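6-phospho-beta-glucosidase BglT (Thermotoga maritima, PDB 1UP7) hydrolyses cellobiose 6'-phosphate to glucose 6-phosphate and glucose, using NAD(+) and a manganese ion as cofactors. Local coordinates at residues A[20-25]-A[299-304]; A[166-171]-A[293-298]. All blocks are in the same frame, centred on the assembly; numbering follows the deposited sequence.

Interaction 1: A[20-25]-A[299-304]; sequences KGLLDI and AAAHLI
Helix 15-25, the first helix of the Rossmann-type NAD-binding domain, follows directly on strand 4-8 and the dinucleotide-binding loop; here its last turn packs through Gly-21, Leu-22 and Ile-25 on Ala-301 of helix 296-308, which belongs to the C-terminal part of the family 4 glycosidase. The two segments run in nearly the same direction, crossing at -30°, and their axes come within 8.5 Å of each other. Gly-21 and Ala-301, both small, face each other here, which is consistent with so short an axis distance. Gly-21 presents bare backbone, and the methyl CB of Ala-301 sits 3.5 Å from the carbonyl O of Gly-21. That oxygen already accepts the helical bond from Ile-25 N, so the methyl only packs beside it. Leu-22 flanks the spot: its CD2 touches Ala-301 CB at 4.2 Å and just meets Ile-304 CD1 beyond it.

Ile-25 makes the broadest contact from its side. With CG1 lodged between the backbone N and the carbonyl carbon (chi1 67°), both branches can address the facing helix. CG2 packs on Ala-301 CB at 4.1 Å and also brushes the ring of His-302 at CD2. The other branch runs across Ile-304 at about a right angle, CD1 meeting CG2 of that residue. Ile-304 in turn lies on Tyr-76 and Ile-78 of strand 76-79, so helix 296-308 packs against the Rossmann sheet as well as against its first helix. The contact is buried and apolar, joining the N-terminal and C-terminal parts of one family 4 subunit. Toward the C-terminal end of helix 15-25, the Ile-25 CD1 methyl comes to 3.4 Å from the carbonyl O of Ala-301.

Interaction 2: A[166-171]-A[293-298]; sequences VPINFI and GSMYST. With NAD (nicotinamide-adenine-dinucleotide), chain I; G6P (6-O-phosphono-alpha-D-glucopyranose), chain J.
Met-295 has a backbone bent into the left-handed region (phi 70°), as the third residue of a type II beta turn from Gly-293 to Tyr-296, and it is also the N-cap of helix 296-308. From there its side chain reaches the first turn of helix 166-177, where the methyl CE settles against Ile-168 and Asn-169. CE lies 3.5 Å from Ile-168 CG1 and close to the carbonyl O of the same residue. The thioether is folded at its end, chi3 14°, which turns CE back toward this helix. In the first turn of helix 296-308, Thr-298 CG2 meets Ile-168 CD1 at 4.0 Å, the two side chains crossing at about a right angle.

The beta turn also leads into the ligand pocket. Tyr-296, next in the chain after Met-295, lays one ring face over the nicotinamide of NAD, whose C4N stands 3.2 Å above the ring plane, offset toward the rim. Its OH shares a hydrogen bond of 2.5 Å with O3 of glucose 6-phosphate, while Phe-140 meets the ring edge-to-face. Asn-165, a substrate-binding residue, bonds through ND2 to the carbonyl O of Ser-294 and through OD1 to the sugar, tying the turn to the ligand. Beside it, Asn-169 OD1 lies 3.3 Å from Met-295 CE.

In the fold
Helix 296-308 serves both contacts: its N-terminal end and the turn before it take part in interaction 2, and the following turns in interaction 1. Their centres are 12 Å apart, and the two meet where Ile-168 CD1 packs 4.0 Å from the backbone N of Ala-299. Along the chain, interaction 2 is nested within the loop that interaction 1 closes. Both join the NAD-binding domain to the C-terminal part, but they differ in their distance from the ligands. Interaction 2 touches the nicotinamide and glucose 6-phosphate directly, whereas in interaction 1 the CA of Gly-21 is about 11 Å from the nearest NAD atom, and the side chains of His-302 and Asn-165 are about 12 Å apart.

Interaction 1: A[20-25]-A[299-304]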
loop_
_atom_site.group_PDB
_atom_site.type_symbol
_atom_site.label_atom_id
_atom_site.label_comp_id
_atom_site.label_asym_id
_atom_site.label_seq_id
_atom_site.Cartn_x
_atom_site.Cartn_y
_atom_site.Cartn_z
ATOM N N LYS A 20 40.512 -6.822 16.078
ATOM C CA LYS A 20 40.563 -8.276 16.119
ATOM C C LYS A 20 39.628 -8.871 15.061
ATOM O O LYS A 20 40.025 -9.732 14.297
ATOM C CB LYS A 20 40.186 -8.774 17.527
ATOM C CG LYS A 20 39.770 -10.252 17.642
ATOM C CD LYS A 20 40.605 -10.968 18.678
ATOM C CE LYS A 20 40.014 -12.346 19.078
ATOM N NZ LYS A 20 38.813 -12.189 19.999
ATOM N N GLY A 21 38.393 -8.391 15.031
ATOM C CA GLY A 21 37.452 -8.732 13.980
ATOM C C GLY A 21 37.966 -8.477 12.569
ATOM O O GLY A 21 37.874 -9.344 11.711
ATOM N N LEU A 22 38.517 -7.293 12.326
ATOM C CA LEU A 22 39.054 -6.953 11.015
ATOM C C LEU A 22 40.250 -7.833 10.645
ATOM O O LEU A 22 40.398 -8.220 9.489
ATOM C CB LEU A 22 39.390 -5.461 10.914
ATOM C CG LEU A 22 38.197 -4.507 11.043
ATOM C CD1 LEU A 22 38.643 -3.018 11.115
ATOM C CD2 LEU A 22 37.220 -4.731 9.904
ATOM N N LEU A 23 41.077 -8.173 11.631
ATOM C CA LEU A 23 42.191 -9.081 11.406
ATOM C C LEU A 23 41.688 -10.441 10.953
ATOM O O LEU A 23 42.265 -11.042 10.059
ATOM C CB LEU A 23 43.050 -9.241 12.671
ATOM C CG LEU A 23 44.041 -8.110 13.020
ATOM C CD1 LEU A 23 44.509 -8.223 14.490
ATOM C CD2 LEU A 23 45.236 -7.977 12.045
ATOM N N ASP A 24 40.611 -10.912 11.580
ATOM C CA ASP A 24 40.042 -12.228 11.296
ATOM C C ASP A 24 39.506 -12.345 9.868
ATOM O O ASP A 24 39.642 -13.385 9.253
ATOM C CB ASP A 24 38.915 -12.568 12.289
ATOM C CG ASP A 24 39.426 -13.005 13.670
ATOM O OD1 ASP A 24 40.647 -13.275 13.871
ATOM O OD2 ASP A 24 38.648 -13.100 14.655
ATOM N N ILE A 25 38.887 -11.290 9.347
ATOM C CA ILE A 25 38.379 -11.326 7.974
ATOM C C ILE A 25 39.476 -10.992 6.948
ATOM O O ILE A 25 39.303 -11.225 5.739
ATOM C CB ILE A 25 37.101 -10.436 7.790
ATOM C CG1 ILE A 25 37.416 -8.934 7.948
ATOM C CG2 ILE A 25 35.961 -10.892 8.760
ATOM C CD1 ILE A 25 36.545 -8.033 7.104
ATOM N N ALA A 299 30.103 -8.391 14.337
ATOM C CA ALA A 299 28.960 -8.083 13.483
ATOM C C ALA A 299 29.427 -7.138 12.369
ATOM O O ALA A 299 29.057 -7.308 11.214
ATOM C CB ALA A 299 27.784 -7.504 14.275
ATOM N N ALA A 300 30.276 -6.178 12.720
ATOM C CA ALA A 300 30.745 -5.217 11.748
ATOM C C ALA A 300 31.722 -5.812 10.727
ATOM O O ALA A 300 31.620 -5.522 9.528
ATOM C CB ALA A 300 31.354 -4.009 12.437
ATOM N N ALA A 301 32.653 -6.628 11.214
ATOM C CA ALA A 301 33.667 -7.238 10.370
ATOM C C ALA A 301 33.040 -8.245 9.406
ATOM O O ALA A 301 33.389 -8.272 8.215
ATOM C CB ALA A 301 34.753 -7.912 11.228
ATOM N N HIS A 302 32.138 -9.069 9.935
ATOM C CA HIS A 302 31.408 -10.046 9.147
ATOM C C HIS A 302 30.558 -9.349 8.072
ATOM O O HIS A 302 30.547 -9.786 6.914
ATOM C CB HIS A 302 30.565 -10.940 10.074
ATOM C CG HIS A 302 31.335 -12.088 10.660
ATOM N ND1 HIS A 302 30.767 -13.327 10.899
ATOM C CD2 HIS A 302 32.638 -12.195 11.029
ATOM C CE1 HIS A 302 31.683 -14.140 11.400
ATOM N NE2 HIS A 302 32.824 -13.476 11.489
ATOM N N LEU A 303 29.896 -8.251 8.451
ATOM C CA LEU A 303 29.142 -7.416 7.512
ATOM C C LEU A 303 30.028 -6.899 6.372
ATOM O O LEU A 303 29.691 -7.043 5.193
ATOM C CB LEU A 303 28.434 -6.252 8.217
ATOM C CG LEU A 303 27.653 -5.355 7.240
ATOM C CD1 LEU A 303 26.542 -6.150 6.482
ATOM C CD2 LEU A 303 27.080 -4.066 7.893
ATOM N N ILE A 304 31.180 -6.335 6.733
ATOM C CA ILE A 304 32.121 -5.792 5.757
ATOM C C ILE A 304 32.679 -6.900 4.830
ATOM O O ILE A 304 32.772 -6.734 3.627
ATOM C CB ILE A 304 33.256 -4.974 6.475
ATOM C CG1 ILE A 304 32.740 -3.611 6.906
ATOM C CG2 ILE A 304 34.483 -4.766 5.563
ATOM C CD1 ILE A 304 33.679 -2.846 7.877
#

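Interaction 2: A[166-171]-A[293-298]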
loop_
_atom_site.group_PDB
_atom_site.type_symbol
_atom_site.label_atom_id
_atom_site.label_comp_id
_atom_site.label_asym_id
_atom_site.label_seq_id
_atom_site.Cartn_x
_atom_site.Cartn_y
_atom_site.Cartn_z
ATOM N N VAL A 166 22.506 -7.134 19.533
ATOM C CA VAL A 166 21.566 -8.175 20.010
ATOM C C VAL A 166 21.294 -9.322 19.035
ATOM O O VAL A 166 21.286 -10.483 19.463
ATOM C CB VAL A 166 20.264 -7.650 20.775
ATOM C CG1 VAL A 166 20.380 -6.155 21.213
ATOM C CG2 VAL A 166 18.978 -7.926 20.009
ATOM N N PRO A 167 21.147 -9.050 17.728
ATOM C CA PRO A 167 20.933 -10.145 16.779
ATOM C C PRO A 167 22.089 -11.117 16.838
ATOM O O PRO A 167 21.848 -12.318 17.073
ATOM C CB PRO A 167 20.864 -9.449 15.413
ATOM C CG PRO A 167 20.481 -8.009 15.724
ATOM C CD PRO A 167 21.195 -7.735 17.038
ATOM N N ILE A 168 23.326 -10.643 16.701
ATOM C CA ILE A 168 24.453 -11.586 16.726
ATOM C C ILE A 168 24.596 -12.322 18.033
ATOM O O ILE A 168 24.975 -13.494 18.060
ATOM C CB ILE A 168 25.816 -10.953 16.314
ATOM C CG1 ILE A 168 26.817 -12.081 15.977
ATOM C CG2 ILE A 168 26.378 -9.942 17.401
ATOM C CD1 ILE A 168 27.843 -11.654 14.970
ATOM N N ASN A 169 24.278 -11.659 19.130
ATOM C CA ASN A 169 24.341 -12.335 20.411
ATOM C C ASN A 169 23.307 -13.430 20.490
ATOM O O ASN A 169 23.605 -14.517 20.979
ATOM C CB ASN A 169 24.170 -11.340 21.564
ATOM C CG ASN A 169 25.447 -10.587 21.851
ATOM O OD1 ASN A 169 26.529 -11.166 21.816
ATOM N ND2 ASN A 169 25.333 -9.290 22.111
ATOM N N PHE A 170 22.099 -13.158 19.987
ATOM C CA PHE A 170 21.086 -14.185 19.980
ATOM C C PHE A 170 21.473 -15.352 19.087
ATOM O O PHE A 170 21.324 -16.532 19.473
ATOM C CB PHE A 170 19.683 -13.690 19.593
ATOM C CG PHE A 170 18.653 -14.793 19.717
ATOM C CD1 PHE A 170 18.122 -15.124 20.966
ATOM C CD2 PHE A 170 18.309 -15.585 18.603
ATOM C CE1 PHE A 170 17.204 -16.176 21.105
ATOM C CE2 PHE A 170 17.396 -16.631 18.734
ATOM C CZ PHE A 170 16.833 -16.921 19.987
ATOM N N ILE A 171 21.956 -15.033 17.884
ATOM C CA ILE A 171 22.385 -16.063 16.920
ATOM C C ILE A 171 23.483 -16.926 17.533
ATOM O O ILE A 171 23.479 -18.157 17.396
ATOM C CB ILE A 171 22.842 -15.415 15.549
ATOM C CG1 ILE A 171 21.636 -15.126 14.644
ATOM C CG2 ILE A 171 23.805 -16.311 14.792
ATOM C CD1 ILE A 171 21.858 -14.032 13.615
ATOM N N GLY A 293 28.851 -4.249 25.017
ATOM C CA GLY A 293 28.906 -4.016 23.583
ATOM C C GLY A 293 29.619 -5.132 22.843
ATOM O O GLY A 293 29.779 -5.116 21.609
ATOM N N SER A 294 30.031 -6.140 23.573
ATOM C CA SER A 294 30.748 -7.211 22.920
ATOM C C SER A 294 30.029 -7.842 21.704
ATOM O O SER A 294 28.778 -7.865 21.589
ATOM C CB SER A 294 31.197 -8.248 23.948
ATOM O OG SER A 294 32.245 -7.655 24.734
ATOM N N MET A 295 30.856 -8.356 20.798
ATOM C CA MET A 295 30.423 -8.919 19.531
ATOM C C MET A 295 29.898 -7.911 18.520
ATOM O O MET A 295 29.568 -8.261 17.377
ATOM C CB MET A 295 29.538 -10.150 19.722
ATOM C CG MET A 295 30.413 -11.401 19.840
ATOM S SD MET A 295 29.528 -12.998 19.793
ATOM C CE MET A 295 27.987 -12.575 19.228
ATOM N N TYR A 296 29.862 -6.645 18.900
ATOM C CA TYR A 296 29.630 -5.590 17.917
ATOM C C TYR A 296 30.700 -5.736 16.838
ATOM O O TYR A 296 30.421 -5.583 15.645
ATOM C CB TYR A 296 29.784 -4.221 18.577
ATOM C CG TYR A 296 28.492 -3.470 18.929
ATOM C CD1 TYR A 296 27.878 -3.626 20.172
ATOM C CD2 TYR A 296 27.925 -2.553 18.047
ATOM C CE1 TYR A 296 26.697 -2.904 20.507
ATOM C CE2 TYR A 296 26.757 -1.833 18.382
ATOM C CZ TYR A 296 26.168 -2.014 19.603
ATOM O OH TYR A 296 25.032 -1.308 19.928
ATOM N N SER A 297 31.922 -6.062 17.268
ATOM C CA SER A 297 33.092 -6.277 16.406
ATOM C C SER A 297 32.872 -7.260 15.290
ATOM O O SER A 297 33.073 -6.947 14.112
ATOM C CB SER A 297 34.218 -6.890 17.247
ATOM O OG SER A 297 34.073 -8.319 17.334
ATOM N N THR A 298 32.544 -8.486 15.678
ATOM C CA THR A 298 32.246 -9.521 14.715
ATOM C C THR A 298 31.129 -9.051 13.796
ATOM O O THR A 298 31.195 -9.294 12.585
ATOM C CB THR A 298 31.837 -10.837 15.403
ATOM O OG1 THR A 298 32.880 -11.239 16.289
ATOM C CG2 THR A 298 31.827 -12.004 14.385
HETATM P PA NAD I . 32.940 6.253 24.029
HETATM O O1A NAD I . 32.530 7.259 25.028
HETATM O O2A NAD I . 34.250 5.497 24.343
HETATM O O5B NAD I . 33.081 7.089 22.648
HETATM C C5B NAD I . 33.879 6.587 21.608
HETATM C C4B NAD I . 34.824 7.668 21.100
HETATM O O4B NAD I . 34.106 8.653 20.360
HETATM C C3B NAD I . 35.591 8.419 22.181
HETATM O O3B NAD I . 36.974 8.165 21.991
HETATM C C2B NAD I . 35.260 9.894 21.940
HETATM O O2B NAD I . 36.383 10.733 22.118
HETATM C C1B NAD I . 34.865 9.861 20.475
HETATM N N9A NAD I . 34.037 10.975 20.025
HETATM C C8A NAD I . 33.062 11.686 20.699
HETATM N N7A NAD I . 32.567 12.588 19.823
HETATM C C5A NAD I . 33.147 12.438 18.619
HETATM C C6A NAD I . 33.025 13.095 17.401
HETATM N N6A NAD I . 32.172 14.099 17.230
HETATM N N1A NAD I . 33.821 12.695 16.334
HETATM C C2A NAD I . 34.737 11.669 16.486
HETATM N N3A NAD I . 34.869 11.048 17.705
HETATM C C4A NAD I . 34.090 11.431 18.742
HETATM O O3 NAD I . 31.704 5.230 23.909
HETATM P PN NAD I . 31.696 3.724 23.361
HETATM O O1N NAD I . 31.217 2.938 24.525
HETATM O O2N NAD I . 32.912 3.342 22.676
HETATM O O5D NAD I . 30.587 3.737 22.209
HETATM C C5D NAD I . 30.504 4.708 21.182
HETATM C C4D NAD I . 29.091 4.640 20.579
HETATM O O4D NAD I . 28.795 3.369 20.003
HETATM C C3D NAD I . 28.011 4.874 21.624
HETATM O O3D NAD I . 27.054 5.677 21.002
HETATM C C2D NAD I . 27.449 3.487 21.922
HETATM O O2D NAD I . 26.094 3.463 22.336
HETATM C C1D NAD I . 27.703 2.709 20.651
HETATM N N1N NAD I . 28.240 1.383 20.967
HETATM C C2N NAD I . 29.413 1.062 20.322
HETATM C C3N NAD I . 30.031 -0.148 20.520
HETATM C C7N NAD I . 31.327 -0.425 19.793
HETATM O O7N NAD I . 31.594 -1.658 19.152
HETATM N N7N NAD I . 32.245 0.553 19.752
HETATM C C4N NAD I . 29.425 -1.045 21.404
HETATM C C5N NAD I . 28.221 -0.738 22.069
HETATM C C6N NAD I . 27.629 0.503 21.836
HETATM C C1 G6P J . 24.008 -3.779 24.679
HETATM C C2 G6P J . 23.298 -2.951 23.573
HETATM C C3 G6P J . 24.209 -1.814 23.113
HETATM C C4 G6P J . 24.468 -0.926 24.319
HETATM C C5 G6P J . 25.225 -1.756 25.373
HETATM C C6 G6P J . 25.471 -0.928 26.627
HETATM O O1 G6P J . 23.213 -4.846 25.229
HETATM O O2 G6P J . 22.928 -3.723 22.430
HETATM O O3 G6P J . 23.668 -1.074 22.013
HETATM O O4 G6P J . 25.151 0.267 23.932
HETATM O O5 G6P J . 24.479 -2.940 25.758
HETATM O O6 G6P J . 26.678 -1.314 27.266
HETATM P P G6P J . 27.482 -0.279 28.201
HETATM O O1P G6P J . 28.792 -0.954 28.536
HETATM O O2P G6P J . 26.792 0.081 29.508
HETATM O O3P G6P J . 27.719 0.961 27.385
#